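Local structure of BSU-2 beta-lactamase (Bacillus subtilis, 6W5E) at residues Val104-Glu109 against Ala125-Gln130; Leu148-Glu153 against Glu176-Lys181; Ala183-Pro188 against Val193-Lys198. The protein probably hydrolyses the beta-lactam ring of beta-lactam antibiotics, as a class D (serine-type) beta-lactamase of a Gram-positive bacterium. All blocks are in the same frame, centred on the assembly; numbering follows the deposited sequence.

Contact 1 (Val104-Glu109 against Ala125-Gln130)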
loop_
_atom_site.group_PDB
_atom_site.type_symbol
_atom_site.label_atom_id
_atom_site.label_comp_id
_atom_site.label_asym_id
_atom_site.label_seq_id
_atom_site.Cartn_x
_atom_site.Cartn_y
_atom_site.Cartn_z
ATOM N N VAL A 104 19.550 -6.488 -16.775
ATOM C CA VAL A 104 19.196 -7.859 -16.426
ATOM C C VAL A 104 17.698 -8.046 -16.637
ATOM O O VAL A 104 16.891 -7.283 -16.100
ATOM C CB VAL A 104 19.599 -8.183 -14.979
ATOM C CG1 VAL A 104 19.055 -9.546 -14.563
ATOM C CG2 VAL A 104 21.116 -8.124 -14.825
ATOM N N LYS A 105 17.325 -9.061 -17.418
ATOM C CA LYS A 105 15.916 -9.332 -17.679
ATOM C C LYS A 105 15.292 -10.015 -16.469
ATOM O O LYS A 105 15.697 -11.122 -16.092
ATOM C CB LYS A 105 15.765 -10.215 -18.919
ATOM C CG LYS A 105 14.402 -10.099 -19.612
ATOM C CD LYS A 105 13.984 -11.420 -20.264
ATOM C CE LYS A 105 12.937 -11.224 -21.363
ATOM N NZ LYS A 105 11.610 -10.776 -20.847
ATOM N N ARG A 106 14.303 -9.364 -15.867
ATOM C CA ARG A 106 13.637 -9.863 -14.677
ATOM C C ARG A 106 12.211 -10.303 -15.014
ATOM O O ARG A 106 11.803 -10.314 -16.182
ATOM C CB ARG A 106 13.732 -8.829 -13.552
ATOM C CG ARG A 106 15.159 -8.656 -13.053
ATOM C CD ARG A 106 15.272 -7.644 -11.929
ATOM N NE ARG A 106 16.646 -7.565 -11.441
ATOM C CZ ARG A 106 17.563 -6.723 -11.908
ATOM N NH1 ARG A 106 17.250 -5.865 -12.872
ATOM N NH2 ARG A 106 18.791 -6.731 -11.403
ATOM N N GLU A 107 11.442 -10.637 -13.971
ATOM C CA GLU A 107 10.221 -11.418 -14.159
ATOM C C GLU A 107 9.187 -10.685 -15.008
ATOM O O GLU A 107 8.470 -11.312 -15.796
ATOM C CB GLU A 107 9.636 -11.819 -12.802
ATOM C CG GLU A 107 8.377 -12.670 -12.908
ATOM C CD GLU A 107 7.759 -12.987 -11.560
ATOM O OE1 GLU A 107 8.405 -12.724 -10.524
ATOM O OE2 GLU A 107 6.624 -13.515 -11.538
ATOM N N PHE A 108 9.087 -9.367 -14.869
ATOM C CA PHE A 108 8.088 -8.584 -15.584
ATOM C C PHE A 108 8.782 -7.615 -16.526
ATOM O O PHE A 108 9.713 -6.910 -16.123
ATOM C CB PHE A 108 7.177 -7.836 -14.606
ATOM C CG PHE A 108 6.403 -8.746 -13.697
ATOM C CD1 PHE A 108 5.257 -9.383 -14.150
ATOM C CD2 PHE A 108 6.823 -8.977 -12.398
ATOM C CE1 PHE A 108 4.542 -10.231 -13.319
ATOM C CE2 PHE A 108 6.112 -9.824 -11.561
ATOM C CZ PHE A 108 4.970 -10.451 -12.024
ATOM N N GLU A 109 8.327 -7.579 -17.780
ATOM C CA GLU A 109 8.990 -6.723 -18.759
ATOM C C GLU A 109 8.919 -5.247 -18.371
ATOM O O GLU A 109 9.819 -4.473 -18.722
ATOM C CB GLU A 109 8.439 -6.970 -20.165
ATOM C CG GLU A 109 9.106 -6.135 -21.264
ATOM C CD GLU A 109 10.610 -6.389 -21.402
ATOM O OE1 GLU A 109 11.127 -7.375 -20.826
ATOM O OE2 GLU A 109 11.278 -5.586 -22.092
ATOM N N ALA A 125 8.373 -2.104 -9.469
ATOM C CA ALA A 125 9.733 -2.497 -9.850
ATOM C C ALA A 125 10.577 -2.606 -8.582
ATOM O O ALA A 125 11.168 -1.631 -8.104
ATOM C CB ALA A 125 10.317 -1.515 -10.858
ATOM N N ILE A 126 10.638 -3.829 -8.044
ATOM C CA ILE A 126 11.271 -4.086 -6.748
ATOM C C ILE A 126 12.721 -3.603 -6.719
ATOM O O ILE A 126 13.172 -3.026 -5.722
ATOM C CB ILE A 126 11.152 -5.583 -6.407
ATOM C CG1 ILE A 126 9.677 -5.968 -6.231
ATOM C CG2 ILE A 126 11.956 -5.920 -5.161
ATOM C CD1 ILE A 126 9.439 -7.456 -5.976
ATOM N N TRP A 127 13.473 -3.822 -7.804
ATOM C CA TRP A 127 14.905 -3.512 -7.795
ATOM C C TRP A 127 15.178 -2.045 -7.474
ATOM O O TRP A 127 16.171 -1.721 -6.808
ATOM C CB TRP A 127 15.554 -3.916 -9.120
ATOM C CG TRP A 127 15.119 -3.156 -10.353
ATOM C CD1 TRP A 127 14.202 -3.560 -11.280
ATOM C CD2 TRP A 127 15.634 -1.898 -10.816
ATOM N NE1 TRP A 127 14.098 -2.622 -12.284
ATOM C CE2 TRP A 127 14.969 -1.594 -12.026
ATOM C CE3 TRP A 127 16.589 -0.998 -10.325
ATOM C CZ2 TRP A 127 15.227 -0.427 -12.751
ATOM C CZ3 TRP A 127 16.838 0.172 -11.044
ATOM C CH2 TRP A 127 16.165 0.438 -12.247
ATOM N N TYR A 128 14.316 -1.143 -7.943
ATOM C CA TYR A 128 14.502 0.273 -7.649
ATOM C C TYR A 128 14.408 0.519 -6.148
ATOM O O TYR A 128 15.244 1.220 -5.558
ATOM C CB TYR A 128 13.440 1.095 -8.396
ATOM C CG TYR A 128 13.610 2.588 -8.205
ATOM C CD1 TYR A 128 13.280 3.201 -6.988
ATOM C CD2 TYR A 128 14.112 3.386 -9.228
ATOM C CE1 TYR A 128 13.474 4.542 -6.791
ATOM C CE2 TYR A 128 14.288 4.745 -9.045
ATOM C CZ TYR A 128 13.965 5.309 -7.821
ATOM O OH TYR A 128 14.162 6.646 -7.607
ATOM N N TYR A 129 13.378 -0.043 -5.511
ATOM C CA TYR A 129 13.169 0.187 -4.087
ATOM C C TYR A 129 14.191 -0.550 -3.231
ATOM O O TYR A 129 14.450 -0.129 -2.098
ATOM C CB TYR A 129 11.716 -0.126 -3.707
ATOM C CG TYR A 129 10.797 1.038 -4.035
ATOM C CD1 TYR A 129 10.462 1.346 -5.353
ATOM C CD2 TYR A 129 10.324 1.873 -3.032
ATOM C CE1 TYR A 129 9.637 2.429 -5.647
ATOM C CE2 TYR A 129 9.500 2.944 -3.318
ATOM C CZ TYR A 129 9.176 3.229 -4.623
ATOM O OH TYR A 129 8.367 4.310 -4.879
ATOM N N GLN A 130 14.789 -1.624 -3.750
ATOM C CA GLN A 130 15.906 -2.251 -3.050
ATOM C C GLN A 130 17.111 -1.314 -3.007
ATOM O O GLN A 130 17.762 -1.178 -1.964
ATOM C CB GLN A 130 16.251 -3.589 -3.707
ATOM C CG GLN A 130 15.198 -4.654 -3.446
ATOM C CD GLN A 130 15.470 -5.942 -4.195
ATOM O OE1 GLN A 130 15.754 -5.929 -5.393
ATOM N NE2 GLN A 130 15.366 -7.065 -3.495
#
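The guanidinium of R106 is anchored outside the pair by D102, whose OD2 forms a salt bridge with NH2, and in that position it lies over one face of the W127 indole. NH1 comes closest, 4.1 Å from W127 CD1 on the five-membered ring, with the two planes 30° apart. The guanidinium is therefore tilted over the indole face and meets it in van der Waals contact. R106 runs extended from CG to NE, crossing the indole at about a right angle; at the end of the chain a turn of 91° in chi4 swings the flat group round. V104 CB sits 3.7 Å above the other guanidinium face, so the planar cation is sandwiched between an aliphatic carbon and a ring. Arginine suits this place because its flat, delocalised charge can rest on an aromatic surface while its N-H groups bind acids at the rim. W127 stands in the first turn of helix 126-136, and A125 occupies the N-cap position just before it. A125 and I126 follow the serine of what appears to be the family's Ser-X-Val motif, here Ser-Ala-Ile, so this helix start probably belongs to the active-site framework. The loop carrying R106 joins the short strands 98-99 and 115-116. The indole is fixed at its polar edge by W111, whose carbonyl accepts from NE1, and Y128 CB lies across the face turned away from R106. Elsewhere in the loop, K105 NZ makes a weak 3.4 Å salt bridge to E109 OE1, an oxygen that N112 also binds, while the backbone N of R106 donates to OD1 of N112.

Contact 2 (Leu148-Glu153 against Glu176-Lys181)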
loop_
_atom_site.group_PDB
_atom_site.type_symbol
_atom_site.label_atom_id
_atom_site.label_comp_id
_atom_site.label_asym_id
_atom_site.label_seq_id
_atom_site.Cartn_x
_atom_site.Cartn_y
_atom_site.Cartn_z
ATOM N N LEU A 148 6.899 4.893 13.016
ATOM C CA LEU A 148 5.690 4.630 12.250
ATOM C C LEU A 148 4.866 3.464 12.782
ATOM O O LEU A 148 3.797 3.180 12.226
ATOM C CB LEU A 148 6.054 4.367 10.793
ATOM C CG LEU A 148 6.727 5.536 10.080
ATOM C CD1 LEU A 148 7.192 5.106 8.699
ATOM C CD2 LEU A 148 5.786 6.744 10.013
ATOM N N SER A 149 5.335 2.774 13.821
ATOM C CA SER A 149 4.603 1.655 14.413
ATOM C C SER A 149 4.261 0.604 13.361
ATOM O O SER A 149 3.123 0.142 13.259
ATOM C CB SER A 149 3.340 2.143 15.126
ATOM O OG SER A 149 3.657 2.865 16.299
ATOM N N TYR A 150 5.256 0.227 12.565
ATOM C CA TYR A 150 4.991 -0.575 11.373
ATOM C C TYR A 150 5.137 -2.063 11.688
ATOM O O TYR A 150 6.196 -2.660 11.502
ATOM C CB TYR A 150 5.879 -0.128 10.216
ATOM C CG TYR A 150 5.349 -0.613 8.889
ATOM C CD1 TYR A 150 5.729 -1.849 8.382
ATOM C CD2 TYR A 150 4.447 0.148 8.160
ATOM C CE1 TYR A 150 5.242 -2.308 7.177
ATOM C CE2 TYR A 150 3.942 -0.312 6.952
ATOM C CZ TYR A 150 4.346 -1.540 6.470
ATOM O OH TYR A 150 3.871 -2.001 5.266
ATOM N N GLY A 151 4.044 -2.674 12.143
ATOM C CA GLY A 151 4.020 -4.119 12.347
ATOM C C GLY A 151 5.033 -4.581 13.377
ATOM O O GLY A 151 5.271 -3.921 14.394
ATOM N N ASN A 152 5.654 -5.731 13.112
ATOM C CA ASN A 152 6.664 -6.240 14.034
ATOM C C ASN A 152 8.001 -5.521 13.902
ATOM O O ASN A 152 8.920 -5.817 14.672
ATOM C CB ASN A 152 6.836 -7.763 13.905
ATOM C CG ASN A 152 7.580 -8.190 12.635
ATOM O OD1 ASN A 152 7.852 -7.388 11.739
ATOM N ND2 ASN A 152 7.910 -9.474 12.559
ATOM N N GLU A 153 8.137 -4.602 12.939
ATOM C CA GLU A 153 9.333 -3.777 12.764
ATOM C C GLU A 153 10.606 -4.597 12.559
ATOM O O GLU A 153 11.710 -4.087 12.761
ATOM C CB GLU A 153 9.496 -2.759 13.905
ATOM C CG GLU A 153 8.211 -1.995 14.220
ATOM C CD GLU A 153 8.359 -1.042 15.388
ATOM O OE1 GLU A 153 9.514 -0.755 15.778
ATOM O OE2 GLU A 153 7.323 -0.574 15.910
ATOM N N GLU A 176 -4.103 -0.452 8.038
ATOM C CA GLU A 176 -5.143 0.576 8.034
ATOM C C GLU A 176 -4.748 1.752 8.913
ATOM O O GLU A 176 -4.944 2.912 8.537
ATOM C CB GLU A 176 -6.488 0.010 8.500
ATOM C CG GLU A 176 -7.668 0.996 8.326
ATOM C CD GLU A 176 -7.712 2.150 9.360
ATOM O OE1 GLU A 176 -7.204 1.976 10.488
ATOM O OE2 GLU A 176 -8.252 3.240 9.052
ATOM N N THR A 177 -4.230 1.466 10.110
ATOM C CA THR A 177 -3.863 2.524 11.042
ATOM C C THR A 177 -2.823 3.438 10.426
ATOM O O THR A 177 -2.952 4.668 10.472
ATOM C CB THR A 177 -3.346 1.883 12.328
ATOM O OG1 THR A 177 -4.428 1.173 12.933
ATOM C CG2 THR A 177 -2.788 2.928 13.307
ATOM N N PHE A 178 -1.799 2.847 9.812
ATOM C CA PHE A 178 -0.761 3.631 9.158
ATOM C C PHE A 178 -1.338 4.453 8.014
ATOM O O PHE A 178 -1.073 5.657 7.901
ATOM C CB PHE A 178 0.328 2.693 8.644
ATOM C CG PHE A 178 1.290 3.345 7.696
ATOM C CD1 PHE A 178 2.190 4.305 8.139
ATOM C CD2 PHE A 178 1.273 3.016 6.355
ATOM C CE1 PHE A 178 3.059 4.917 7.255
ATOM C CE2 PHE A 178 2.139 3.622 5.469
ATOM C CZ PHE A 178 3.036 4.574 5.920
ATOM N N LEU A 179 -2.134 3.819 7.150
ATOM C CA LEU A 179 -2.652 4.522 5.976
ATOM C C LEU A 179 -3.651 5.610 6.347
ATOM O O LEU A 179 -3.780 6.600 5.619
ATOM C CB LEU A 179 -3.269 3.525 4.992
ATOM C CG LEU A 179 -2.219 2.631 4.321
ATOM C CD1 LEU A 179 -2.908 1.456 3.671
ATOM C CD2 LEU A 179 -1.378 3.408 3.304
ATOM N N GLU A 180 -4.374 5.447 7.455
ATOM C CA GLU A 180 -5.250 6.513 7.918
ATOM C C GLU A 180 -4.443 7.745 8.319
ATOM O O GLU A 180 -4.849 8.882 8.046
ATOM C CB GLU A 180 -6.082 6.008 9.097
ATOM C CG GLU A 180 -6.976 7.056 9.703
ATOM C CD GLU A 180 -7.866 6.513 10.803
ATOM O OE1 GLU A 180 -8.141 5.287 10.825
ATOM O OE2 GLU A 180 -8.290 7.326 11.657
ATOM N N LYS A 181 -3.299 7.540 8.977
ATOM C CA LYS A 181 -2.426 8.662 9.311
ATOM C C LYS A 181 -1.881 9.338 8.057
ATOM O O LYS A 181 -1.774 10.570 8.008
ATOM C CB LYS A 181 -1.283 8.190 10.204
ATOM C CG LYS A 181 -1.747 7.623 11.529
ATOM C CD LYS A 181 -0.581 6.974 12.265
ATOM C CE LYS A 181 -0.981 6.449 13.631
ATOM N NZ LYS A 181 0.078 5.543 14.156
HETATM O O HOH W 1 1.113 3.560 12.021
#
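F178 and Y150 both carry CG opposite their own backbone nitrogen (chi1 167° and -162°), and this throws the two rings toward each other from a helix and a loop. They meet as a T-shaped pair: the edge of Y150 is directed toward the face of F178, with planes at 83° and centroids 5.8 Å apart. The contact is off-centre, and Y150 CE2 comes obliquely to F178 CD2, 4.3 Å away. L148 adds its branch from the edge of the same ring, CD2 lying 4.3 Å from F178 CE1, near the ring plane. Phenylalanine suits this buried position, since it offers both a face and a hydrocarbon edge and brings no polar group to satisfy. V81 and L84 of helix 81-88 also pack on F178.

The polar link between the segments runs through a water. It donates to L148 O at 2.7 Å and accepts from K181 NZ at 3.1 Å, joining the loop that follows helix 138-147 to the lysine's extended chain. S149, with positive phi, closes that helix in a Schellman motif, and the chain then turns sharply: Y150 is the centre of an inverse gamma turn and also opens a type II' turn closed by E153 N to Y150 O at 3.1 Å. G151 takes the positive-phi corner, where a residue without a side chain fits easily. Y150 also stacks edge-to-face with F78, the neighbour of the carboxylated lysine K79. The sequence Y150-G151-N152 matches the Tyr-Gly-Asn motif characteristic of class D beta-lactamases, set here beside the Ser-X-X-Lys segment that carries K79.

Contact 3 (Ala183-Pro188 against Val193-Lys198). With EDO (1,2-ethanediol), chain F.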
loop_
_atom_site.group_PDB
_atom_site.type_symbol
_atom_site.label_atom_id
_atom_site.label_comp_id
_atom_site.label_asym_id
_atom_site.label_seq_id
_atom_site.Cartn_x
_atom_site.Cartn_y
_atom_site.Cartn_z
ATOM N N ALA A 183 -3.407 9.383 5.054
ATOM C CA ALA A 183 -4.530 10.108 4.465
ATOM C C ALA A 183 -4.761 11.439 5.169
ATOM O O ALA A 183 -4.985 12.470 4.521
ATOM C CB ALA A 183 -5.791 9.251 4.533
ATOM N N LYS A 184 -4.713 11.436 6.496
ATOM C CA LYS A 184 -4.902 12.646 7.283
ATOM C C LYS A 184 -3.675 13.543 7.282
ATOM O O LYS A 184 -3.738 14.657 7.821
ATOM C CB LYS A 184 -5.203 12.258 8.728
ATOM C CG LYS A 184 -6.551 11.584 8.977
ATOM C CD LYS A 184 -6.610 11.135 10.439
ATOM C CE LYS A 184 -7.942 10.544 10.857
ATOM N NZ LYS A 184 -7.873 10.072 12.273
ATOM N N GLU A 185 -2.559 13.064 6.736
ATOM C CA GLU A 185 -1.285 13.784 6.750
ATOM C C GLU A 185 -0.825 14.089 8.171
ATOM O O GLU A 185 -0.226 15.130 8.440
ATOM C CB GLU A 185 -1.292 15.007 5.829
ATOM C CG GLU A 185 -1.654 14.574 4.412
ATOM C CD GLU A 185 -1.730 15.693 3.414
ATOM O OE1 GLU A 185 -1.393 16.844 3.763
ATOM O OE2 GLU A 185 -2.136 15.403 2.268
ATOM N N GLU A 186 -1.106 13.155 9.082
ATOM C CA GLU A 186 -0.683 13.209 10.480
ATOM C C GLU A 186 0.471 12.257 10.735
ATOM O O GLU A 186 0.484 11.490 11.698
ATOM C CB GLU A 186 -1.860 12.915 11.405
ATOM C CG GLU A 186 -2.890 14.046 11.416
ATOM C CD GLU A 186 -4.171 13.707 12.162
ATOM O OE1 GLU A 186 -4.258 12.605 12.739
ATOM O OE2 GLU A 186 -5.099 14.547 12.161
ATOM N N LEU A 187 1.441 12.262 9.842
ATOM C CA LEU A 187 2.677 11.528 9.995
ATOM C C LEU A 187 3.814 12.536 10.036
ATOM O O LEU A 187 3.667 13.671 9.565
ATOM C CB LEU A 187 2.877 10.562 8.820
ATOM C CG LEU A 187 1.973 9.325 8.778
ATOM C CD1 LEU A 187 2.161 8.625 7.445
ATOM C CD2 LEU A 187 2.292 8.380 9.937
ATOM N N PRO A 188 4.953 12.165 10.611
ATOM C CA PRO A 188 6.092 13.093 10.739
ATOM C C PRO A 188 6.919 13.200 9.461
ATOM O O PRO A 188 8.127 12.956 9.448
ATOM C CB PRO A 188 6.883 12.476 11.899
ATOM C CG PRO A 188 6.589 11.031 11.811
ATOM C CD PRO A 188 5.156 10.932 11.390
ATOM N N VAL A 193 6.310 15.947 0.930
ATOM C CA VAL A 193 6.662 14.530 0.839
ATOM C C VAL A 193 5.403 13.672 0.792
ATOM O O VAL A 193 5.277 12.768 -0.043
ATOM C CB VAL A 193 7.583 14.131 2.006
ATOM C CG1 VAL A 193 7.705 12.602 2.107
ATOM C CG2 VAL A 193 8.947 14.792 1.836
ATOM N N MET A 194 4.450 13.944 1.686
ATOM C CA MET A 194 3.210 13.176 1.683
ATOM C C MET A 194 2.394 13.430 0.422
ATOM O O MET A 194 1.797 12.500 -0.127
ATOM C CB MET A 194 2.413 13.462 2.945
ATOM C CG MET A 194 3.106 12.885 4.160
ATOM S SD MET A 194 2.204 13.066 5.706
ATOM C CE MET A 194 2.468 14.801 6.056
ATOM N N LYS A 195 2.367 14.677 -0.063
ATOM C CA LYS A 195 1.677 14.969 -1.318
ATOM C C LYS A 195 2.286 14.192 -2.482
ATOM O O LYS A 195 1.559 13.654 -3.321
ATOM C CB LYS A 195 1.717 16.475 -1.612
ATOM C CG LYS A 195 0.984 17.343 -0.615
ATOM C CD LYS A 195 -0.493 16.981 -0.528
ATOM C CE LYS A 195 -1.268 18.013 0.287
ATOM N NZ LYS A 195 -2.625 17.522 0.663
ATOM N N ILE A 196 3.618 14.144 -2.570
ATOM C CA ILE A 196 4.275 13.392 -3.641
ATOM C C ILE A 196 3.919 11.911 -3.563
ATOM O O ILE A 196 3.592 11.283 -4.575
ATOM C CB ILE A 196 5.798 13.621 -3.604
ATOM C CG1 ILE A 196 6.129 15.063 -3.990
ATOM C CG2 ILE A 196 6.531 12.648 -4.520
ATOM C CD1 ILE A 196 7.506 15.519 -3.552
ATOM N N VAL A 197 3.985 11.320 -2.365
ATOM C CA VAL A 197 3.703 9.887 -2.260
ATOM C C VAL A 197 2.250 9.594 -2.619
ATOM O O VAL A 197 1.956 8.626 -3.330
ATOM C CB VAL A 197 4.103 9.339 -0.877
ATOM C CG1 VAL A 197 3.608 7.898 -0.705
ATOM C CG2 VAL A 197 5.608 9.405 -0.727
ATOM N N LYS A 198 1.317 10.435 -2.153
ATOM C CA LYS A 198 -0.075 10.276 -2.565
ATOM C C LYS A 198 -0.210 10.322 -4.082
ATOM O O LYS A 198 -0.891 9.481 -4.678
ATOM C CB LYS A 198 -0.950 11.351 -1.921
ATOM C CG LYS A 198 -1.258 11.115 -0.456
ATOM C CD LYS A 198 -2.153 12.228 0.085
ATOM C CE LYS A 198 -2.639 11.939 1.501
ATOM N NZ LYS A 198 -3.556 13.010 1.985
HETATM C C1 EDO F . -6.742 12.144 1.609
HETATM O O1 EDO F . -5.950 12.481 0.464
HETATM C C2 EDO F . -7.196 10.694 1.505
HETATM O O2 EDO F . -7.898 10.501 0.272
#
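The carboxylate of E185 is met on two sides of one oxygen: E185 OE2 receives K195 NZ on its syn lone pair at 2.7 Å, and K198 NZ arrives on the anti side at 2.8 Å, 17° out of the plane. The other oxygen, OE1, has a salt bridge to K191. At a second flat group, the peptide after A183, A183 O accepts from K198 NZ at 3.0 Å, the donor tilted 33° from the carbonyl plane. K198 reaches both acceptors on a fully extended chain, whereas K195 bends at chi2 (-59°) to bring its ammonium across the glutamate at about a right angle. A 1,2-ethanediol, probably from the crystallisation liquor, takes a further weak bond from K198 NZ.

Beside these charges lies M194, a flexible thioether suited to an uneven surface. Its terminal methyl CE touches E185 CB at 3.8 Å and lies 3.6 Å from E185 O, while SD packs 4.1 Å from L187 CB. E185, just past helix 172-184, takes positive phi in the Schellman motif that closes it, and its side chain bridges to helix 191-200 across the short connection. A183 O belongs to the last turn of the first helix, so K198 ties that turn to the glutamate beyond it. With K191, K195 and K198 gathered round it, the E185 carboxylate is very probably ionised, and the lysines in turn should stay protonated.

The three contacts follow one another along the chain without interleaving. Contacts 2 and 3 are neighbours, their centres 13 Å apart, and share helix 172-184: contact 2 uses its middle and contact 3 its C-terminal end. They touch, K181 O lying 2.9 Å from E186 N in a probable hydrogen bond, and L187 packing on F178, K181 and L148. This helix also packs against strands 48-54 and 236-244 of the central antiparallel sheet. Contact 1 stands apart, about 26 Å from each of the others between centres, opposite contact 2 across the chain's centre. Contacts 1 and 2 lie at segments that probably correspond to class D motifs (Ser-X-Val and Tyr-Gly-Asn), while contact 3 extends contact 2 toward the surface.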